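Long-range contacts in malonyl CoA-acyl carrier protein transacylase (Burkholderia pseudomallei 1710b, PDB 3EZO), which probably transfers the malonyl group of malonyl-CoA to holo acyl carrier protein, releasing coenzyme A and giving malonyl-ACP for fatty acid synthesis: residues T38-L46 / F113-R121; V152-E163 / I175-A185. One frame throughout, in Å; residues are numbered along the deposited sequence. Where two conformers were deposited one is given.

Contact 1. Residues T38-L46 / F113-R121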
# COMPACT_ATOMS: atom_id res chain seq x y z
N THR A 38 -15.24 1.13 -13.96
CA THR A 38 -13.86 0.98 -13.51
C THR A 38 -13.33 -0.46 -13.67
O THR A 38 -12.18 -0.68 -14.12
CB THR A 38 -13.72 1.40 -12.05
OG1 THR A 38 -14.18 2.74 -11.95
CG2 THR A 38 -12.24 1.31 -11.60
N LEU A 39 -14.18 -1.42 -13.34
CA LEU A 39 -13.85 -2.85 -13.57
C LEU A 39 -13.74 -3.14 -15.05
O LEU A 39 -12.89 -3.91 -15.46
CB LEU A 39 -14.91 -3.76 -12.95
CG LEU A 39 -14.89 -3.73 -11.45
CD1 LEU A 39 -16.16 -4.39 -10.80
CD2 LEU A 39 -13.59 -4.36 -10.89
N ASP A 40 -14.59 -2.48 -15.85
CA ASP A 40 -14.48 -2.66 -17.31
C ASP A 40 -13.18 -2.09 -17.82
O ASP A 40 -12.51 -2.71 -18.66
CB ASP A 40 -15.64 -2.01 -18.05
CG ASP A 40 -16.90 -2.87 -18.03
OD1 ASP A 40 -16.78 -4.10 -18.20
OD2 ASP A 40 -18.01 -2.31 -17.88
N GLU A 41 -12.82 -0.91 -17.34
CA GLU A 41 -11.58 -0.26 -17.78
C GLU A 41 -10.37 -1.12 -17.40
O GLU A 41 -9.46 -1.33 -18.21
CB GLU A 41 -11.48 1.16 -17.16
CG GLU A 41 -10.16 1.84 -17.48
CD GLU A 41 -10.07 3.34 -17.02
OE1 GLU A 41 -10.93 3.85 -16.24
OE2 GLU A 41 -9.10 3.98 -17.50
N ALA A 42 -10.37 -1.61 -16.17
CA ALA A 42 -9.30 -2.50 -15.70
C ALA A 42 -9.17 -3.78 -16.58
O ALA A 42 -8.04 -4.17 -16.98
CB ALA A 42 -9.49 -2.85 -14.22
N SER A 43 -10.30 -4.40 -16.91
CA SER A 43 -10.31 -5.64 -17.77
C SER A 43 -9.79 -5.31 -19.16
O SER A 43 -8.98 -6.05 -19.78
CB SER A 43 -11.73 -6.23 -17.87
OG SER A 43 -12.25 -6.53 -16.56
N ASP A 44 -10.24 -4.18 -19.68
CA ASP A 44 -9.72 -3.77 -20.98
C ASP A 44 -8.20 -3.55 -20.92
O ASP A 44 -7.50 -3.97 -21.83
CB ASP A 44 -10.46 -2.53 -21.49
CG ASP A 44 -9.81 -1.95 -22.75
OD1 ASP A 44 -9.56 -2.71 -23.72
OD2 ASP A 44 -9.53 -0.73 -22.78
N ALA A 45 -7.69 -2.88 -19.87
CA ALA A 45 -6.25 -2.65 -19.77
C ALA A 45 -5.45 -3.96 -19.55
O ALA A 45 -4.39 -4.13 -20.12
CB ALA A 45 -5.94 -1.64 -18.65
N LEU A 46 -5.98 -4.90 -18.76
CA LEU A 46 -5.21 -6.07 -18.34
C LEU A 46 -5.49 -7.36 -19.12
O LEU A 46 -4.69 -8.30 -19.07
CB LEU A 46 -5.41 -6.33 -16.86
CG LEU A 46 -4.97 -5.15 -15.98
CD1 LEU A 46 -5.42 -5.34 -14.51
CD2 LEU A 46 -3.50 -4.92 -16.05
N PHE A 113 -5.39 6.48 -14.47
CA PHE A 113 -5.75 5.12 -14.08
C PHE A 113 -5.42 4.10 -15.15
O PHE A 113 -4.86 3.07 -14.85
CB PHE A 113 -7.21 5.05 -13.63
CG PHE A 113 -7.67 3.66 -13.20
CD1 PHE A 113 -7.02 2.95 -12.20
CD2 PHE A 113 -8.79 3.08 -13.79
CE1 PHE A 113 -7.46 1.66 -11.78
CE2 PHE A 113 -9.27 1.82 -13.37
CZ PHE A 113 -8.60 1.11 -12.36
N ARG A 114 -5.67 4.45 -16.41
CA ARG A 114 -5.40 3.56 -17.53
C ARG A 114 -3.92 3.26 -17.61
O ARG A 114 -3.56 2.17 -18.05
CB ARG A 114 -5.90 4.20 -18.85
CG ARG A 114 -5.68 3.45 -20.11
CD ARG A 114 -6.34 2.08 -20.07
NE ARG A 114 -6.05 1.27 -21.26
CZ ARG A 114 -4.92 0.58 -21.46
NH1 ARG A 114 -3.93 0.56 -20.52
NH2 ARG A 114 -4.79 -0.11 -22.59
N ASP A 115 -3.07 4.22 -17.21
CA ASP A 115 -1.62 3.98 -17.18
C ASP A 115 -1.18 3.26 -15.93
O ASP A 115 -0.21 2.49 -15.96
CB ASP A 115 -0.82 5.28 -17.32
CG ASP A 115 -1.12 5.98 -18.63
OD1 ASP A 115 -1.61 5.30 -19.57
OD2 ASP A 115 -0.90 7.21 -18.70
N ALA A 116 -1.87 3.50 -14.84
CA ALA A 116 -1.50 2.90 -13.57
C ALA A 116 -1.68 1.37 -13.57
O ALA A 116 -1.00 0.66 -12.84
CB ALA A 116 -2.28 3.55 -12.42
N LEU A 117 -2.58 0.89 -14.42
CA LEU A 117 -2.92 -0.53 -14.42
C LEU A 117 -1.72 -1.41 -14.87
O LEU A 117 -1.26 -2.23 -14.08
CB LEU A 117 -4.22 -0.75 -15.23
CG LEU A 117 -5.50 -0.35 -14.49
CD1 LEU A 117 -6.63 0.03 -15.47
CD2 LEU A 117 -5.95 -1.43 -13.49
N PRO A 118 -1.18 -1.21 -16.09
CA PRO A 118 -0.01 -2.02 -16.46
C PRO A 118 1.25 -1.65 -15.64
O PRO A 118 2.15 -2.47 -15.49
CB PRO A 118 0.17 -1.73 -17.94
CG PRO A 118 -0.52 -0.33 -18.16
CD PRO A 118 -1.64 -0.33 -17.18
N LEU A 119 1.28 -0.46 -15.04
CA LEU A 119 2.42 -0.05 -14.23
C LEU A 119 2.51 -0.92 -12.99
O LEU A 119 3.58 -1.40 -12.68
CB LEU A 119 2.33 1.44 -13.86
CG LEU A 119 3.26 2.06 -12.78
CD1 LEU A 119 4.78 1.87 -13.03
CD2 LEU A 119 2.94 3.59 -12.59
N VAL A 120 1.39 -1.13 -12.29
CA VAL A 120 1.42 -1.91 -11.07
C VAL A 120 1.51 -3.40 -11.34
O VAL A 120 2.09 -4.13 -10.54
CB VAL A 120 0.30 -1.57 -10.08
CG1 VAL A 120 0.28 -0.07 -9.85
CG2 VAL A 120 -1.07 -2.10 -10.59
N ARG A 121 0.98 -3.86 -12.47
CA ARG A 121 1.24 -5.24 -12.92
C ARG A 121 2.74 -5.46 -13.10
O ARG A 121 3.33 -6.43 -12.59
CB ARG A 121 0.53 -5.53 -14.23
CG ARG A 121 0.69 -6.95 -14.72
CD ARG A 121 -0.24 -7.22 -15.91
NE ARG A 121 0.09 -6.34 -17.04
CZ ARG A 121 -0.48 -6.37 -18.24
NH1 ARG A 121 -1.45 -7.24 -18.52
NH2 ARG A 121 -0.09 -5.52 -19.16
O HOH W 1 -2.81 -6.25 -20.96
O HOH W 2 -2.68 -1.93 -20.66
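Leu117 fits as a knob into a hole on helix 33-46 made by Glu41, Ala42, Ala45 and Leu46. Its two methyls divide the work: CD1 lies 3.7 Å from Ala45 CB and equally near the CA of Ala42, while CD2 turns to the CB of Ala42 and to CD1 of Leu46. The same CD1 lies over one face of the Phe113 ring, toward its rim. CG2 of Thr38 meets the far end of that ring, 3.5 Å from Phe113 CE2. Glu41 runs out extended, its CG anti to the backbone N (chi1 175°), which takes OE1 to the ring edge, 3.3 Å from Phe113 CD2, with the carboxylate nearly perpendicular to the ring. OE1 also forms a salt bridge with Arg81 of helix 65-85.

Both segments belong to the helical part of the acyl transferase domain; their axes pass 9.3 Å apart and cross at -53°, with small alanines at the interface and helix 65-85 touching both.

Toward solvent the packing gives way to two arginines and water. Arg114, its chain turning at the CB-CG bond (59°), lays its guanidinium over Ala45 CB, with its NH1 3.5 Å from that methyl. Ala45 O receives two waters, each 2.8 Å away, one of them passing on to Arg114 NH1. In one of its two deposited conformers Arg121 has CD2 of Leu46 over one guanidinium face and takes up the other water through NH1. Asp44 OD2 stays 4.3 Å from Arg114 NE, too far for a salt bridge.

Contact 2. Residues V152-E163 / I175-A185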
# COMPACT_ATOMS: atom_id res chain seq x y z
N VAL A 152 17.16 -5.12 16.85
CA VAL A 152 16.99 -6.54 16.55
C VAL A 152 17.54 -6.93 15.18
O VAL A 152 18.31 -7.90 15.06
CB VAL A 152 15.52 -6.98 16.64
CG1 VAL A 152 15.32 -8.42 16.00
CG2 VAL A 152 15.04 -6.86 18.09
N CYS A 153 17.21 -6.15 14.16
CA CYS A 153 17.69 -6.40 12.78
C CYS A 153 19.19 -6.21 12.64
O CYS A 153 19.86 -7.01 11.99
CB CYS A 153 16.95 -5.51 11.80
SG CYS A 153 15.18 -5.98 11.60
N ALA A 154 19.74 -5.19 13.30
CA ALA A 154 21.16 -4.92 13.24
C ALA A 154 21.92 -6.11 13.86
O ALA A 154 22.86 -6.63 13.30
CB ALA A 154 21.49 -3.55 13.92
N GLU A 155 21.41 -6.61 14.97
CA GLU A 155 21.97 -7.79 15.61
C GLU A 155 21.82 -9.09 14.78
O GLU A 155 22.80 -9.85 14.60
CB GLU A 155 21.30 -7.91 16.98
CG GLU A 155 21.89 -8.95 17.88
CD GLU A 155 21.23 -8.94 19.23
OE1 GLU A 155 20.55 -7.89 19.59
OE2 GLU A 155 21.38 -9.98 19.91
N ALA A 156 20.60 -9.34 14.28
CA ALA A 156 20.30 -10.50 13.44
C ALA A 156 21.13 -10.54 12.14
O ALA A 156 21.35 -11.62 11.53
CB ALA A 156 18.79 -10.52 13.13
N SER A 157 21.58 -9.35 11.69
CA SER A 157 22.18 -9.20 10.36
C SER A 157 23.48 -9.96 10.17
O SER A 157 23.88 -10.22 9.03
CB SER A 157 22.38 -7.71 10.00
OG SER A 157 21.15 -7.17 9.50
N ALA A 158 24.16 -10.31 11.26
CA ALA A 158 25.32 -11.22 11.18
C ALA A 158 25.00 -12.55 10.51
O ALA A 158 25.90 -13.21 10.03
CB ALA A 158 25.93 -11.47 12.61
N THR A 159 23.72 -12.99 10.54
CA THR A 159 23.33 -14.24 9.88
C THR A 159 22.82 -14.05 8.46
O THR A 159 22.65 -15.02 7.74
CB THR A 159 22.27 -15.03 10.66
OG1 THR A 159 21.00 -14.31 10.65
CG2 THR A 159 22.71 -15.24 12.07
N GLY A 160 22.64 -12.80 8.06
CA GLY A 160 22.12 -12.45 6.74
C GLY A 160 21.40 -11.11 6.87
O GLY A 160 20.86 -10.77 7.93
N VAL A 161 21.37 -10.35 5.78
CA VAL A 161 20.71 -9.02 5.75
C VAL A 161 19.27 -9.13 6.18
O VAL A 161 18.57 -10.05 5.76
CB VAL A 161 20.82 -8.38 4.35
CG1 VAL A 161 19.95 -7.18 4.18
CG2 VAL A 161 22.29 -8.06 4.05
N VAL A 162 18.85 -8.23 7.06
CA VAL A 162 17.46 -8.12 7.51
C VAL A 162 17.26 -6.72 8.01
O VAL A 162 18.15 -6.14 8.69
CB VAL A 162 17.09 -9.21 8.59
CG1 VAL A 162 18.08 -9.21 9.78
CG2 VAL A 162 15.66 -9.07 9.04
N GLU A 163 16.11 -6.15 7.67
CA GLU A 163 15.84 -4.72 7.90
C GLU A 163 14.41 -4.50 8.33
O GLU A 163 13.55 -5.30 8.00
CB GLU A 163 16.07 -3.92 6.60
CG GLU A 163 17.53 -3.90 6.12
CD GLU A 163 17.68 -3.54 4.64
OE1 GLU A 163 16.65 -3.43 3.91
OE2 GLU A 163 18.85 -3.38 4.20
N ILE A 175 9.48 -6.62 9.08
CA ILE A 175 10.89 -6.70 8.65
C ILE A 175 11.00 -7.58 7.41
O ILE A 175 10.08 -8.34 7.11
CB ILE A 175 11.78 -7.28 9.80
CG1 ILE A 175 11.45 -8.76 10.10
CG2 ILE A 175 11.55 -6.43 11.08
CD1 ILE A 175 12.46 -9.50 11.09
N ALA A 176 12.12 -7.46 6.73
CA ALA A 176 12.34 -8.13 5.46
C ALA A 176 13.83 -8.29 5.21
O ALA A 176 14.62 -7.47 5.65
CB ALA A 176 11.69 -7.35 4.31
N GLY A 177 14.19 -9.35 4.50
CA GLY A 177 15.61 -9.65 4.15
C GLY A 177 15.79 -11.11 3.82
O GLY A 177 14.86 -11.76 3.32
N THR A 178 16.97 -11.65 4.13
CA THR A 178 17.27 -13.05 3.88
C THR A 178 16.46 -13.94 4.80
O THR A 178 16.06 -13.54 5.93
CB THR A 178 18.77 -13.39 4.10
OG1 THR A 178 19.10 -13.20 5.48
CG2 THR A 178 19.68 -12.56 3.20
N LYS A 179 16.21 -15.17 4.32
CA LYS A 179 15.51 -16.17 5.16
C LYS A 179 16.19 -16.32 6.52
O LYS A 179 15.53 -16.22 7.54
CB LYS A 179 15.40 -17.55 4.43
N ALA A 180 17.51 -16.49 6.55
CA ALA A 180 18.25 -16.61 7.83
C ALA A 180 18.13 -15.38 8.74
O ALA A 180 17.96 -15.52 9.98
CB ALA A 180 19.75 -16.93 7.57
N GLY A 181 18.27 -14.19 8.16
CA GLY A 181 18.17 -12.95 8.92
C GLY A 181 16.80 -12.81 9.58
O GLY A 181 16.70 -12.41 10.75
N ILE A 182 15.76 -13.09 8.80
CA ILE A 182 14.38 -13.02 9.27
C ILE A 182 14.17 -14.00 10.44
O ILE A 182 13.67 -13.61 11.47
CB ILE A 182 13.42 -13.37 8.11
CG1 ILE A 182 13.29 -12.14 7.19
CG2 ILE A 182 12.10 -13.91 8.62
CD1 ILE A 182 12.77 -10.97 7.87
N GLU A 183 14.58 -15.26 10.28
CA GLU A 183 14.52 -16.25 11.38
C GLU A 183 15.23 -15.79 12.66
O GLU A 183 14.65 -15.78 13.76
CB GLU A 183 15.08 -17.60 10.90
CG GLU A 183 14.01 -18.35 10.19
CD GLU A 183 14.49 -19.66 9.58
OE1 GLU A 183 15.13 -20.48 10.30
OE2 GLU A 183 14.20 -19.88 8.39
N LYS A 184 16.48 -15.37 12.53
CA LYS A 184 17.24 -14.90 13.70
C LYS A 184 16.63 -13.64 14.32
O LYS A 184 16.60 -13.49 15.55
CB LYS A 184 18.69 -14.60 13.28
CG LYS A 184 19.60 -14.21 14.41
CD LYS A 184 19.79 -15.35 15.38
CE LYS A 184 20.66 -14.92 16.53
NZ LYS A 184 22.00 -14.44 16.04
N ALA A 185 16.11 -12.75 13.48
CA ALA A 185 15.46 -11.54 14.00
C ALA A 185 14.22 -11.91 14.80
O ALA A 185 13.99 -11.33 15.87
CB ALA A 185 15.10 -10.55 12.86
O HOH W 3 22.31 -12.28 18.48
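Backbone hydrogen bonds pair Glu163 with Ala176 in both directions: Glu163 N gives to Ala176 O at 2.8 Å, and Ala176 N returns a bond to Glu163 O at 2.9 Å. One step on, Val162 and Gly177 form a non-hydrogen-bonded antiparallel pair. At Gly177 the second segment turns a corner, and Val161 O accepts twice from Thr178: from its N, nearly straight on to the carbonyl at 2.8 Å, and from its OG1 at 3.2 Å, tilted from the carbonyl plane. Thr178 is the N-cap of helix 179-191: with chi1 at 65°, OG1 sits between its backbone N and carbonyl carbon and accepts from Gly181 N.

These segments are the open end of the hairpin 162-169/172-176, with the helices that precede and follow it, in the small antiparallel subdomain of the malonyltransferase fold. Ala176 lies about 6 Å, side chain to side chain, from His207, a predicted active-site residue, and Glu163 OE2 is hydrogen-bonded to the hydroxyl of Ser209.

The backbones come close at three glycines, which have no side chain: the CA atoms of Gly160 and Gly181 are 4.5 Å apart, and Gly177 CA lies near Val161 O.

Apolar contacts fill the space between hairpin and helices. Val162 points CG2 at CD1 of both Ile182 and Ile175, the first 3.7 Å away, while its CG1 makes a van der Waals contact with the carbonyl oxygen of Gly181. Ala156 CB packs on Ala185 CB at 3.7 Å; CG1 of Val152, one turn earlier in the helix, reaches the same Ala185 CB, and Cys153 SG meets Ile175 CG2.

At the outer edge Thr159 OG1 donates to Ala156 O, in the carbonyl plane, and lies against Lys184 CB. A water bonded to Glu155 OE2 reaches Lys184 NZ weakly.

How the contacts relate
After strand 11-15 of the parallel sheet the chain forms helix 33-46, then passes through helix 65-85, strand 93-96 and helix 99-107 before helix 113-128 returns to it; contact 1 thus closes a mostly helical loop of 66 residues. Contact 2 opens only afterwards and closes a much shorter one, the 11 residues between its segments being largely the hairpin itself. The two therefore lie in series, neither nested nor crossed. The centres of contact 1 and contact 2, on opposite sides of the chain's centre, are about 36 Å apart, and their nearest atoms about 18 Å apart. Contact 1 ties helices together; contact 2 joins helices 146-156 and 179-191 to the antiparallel sheet.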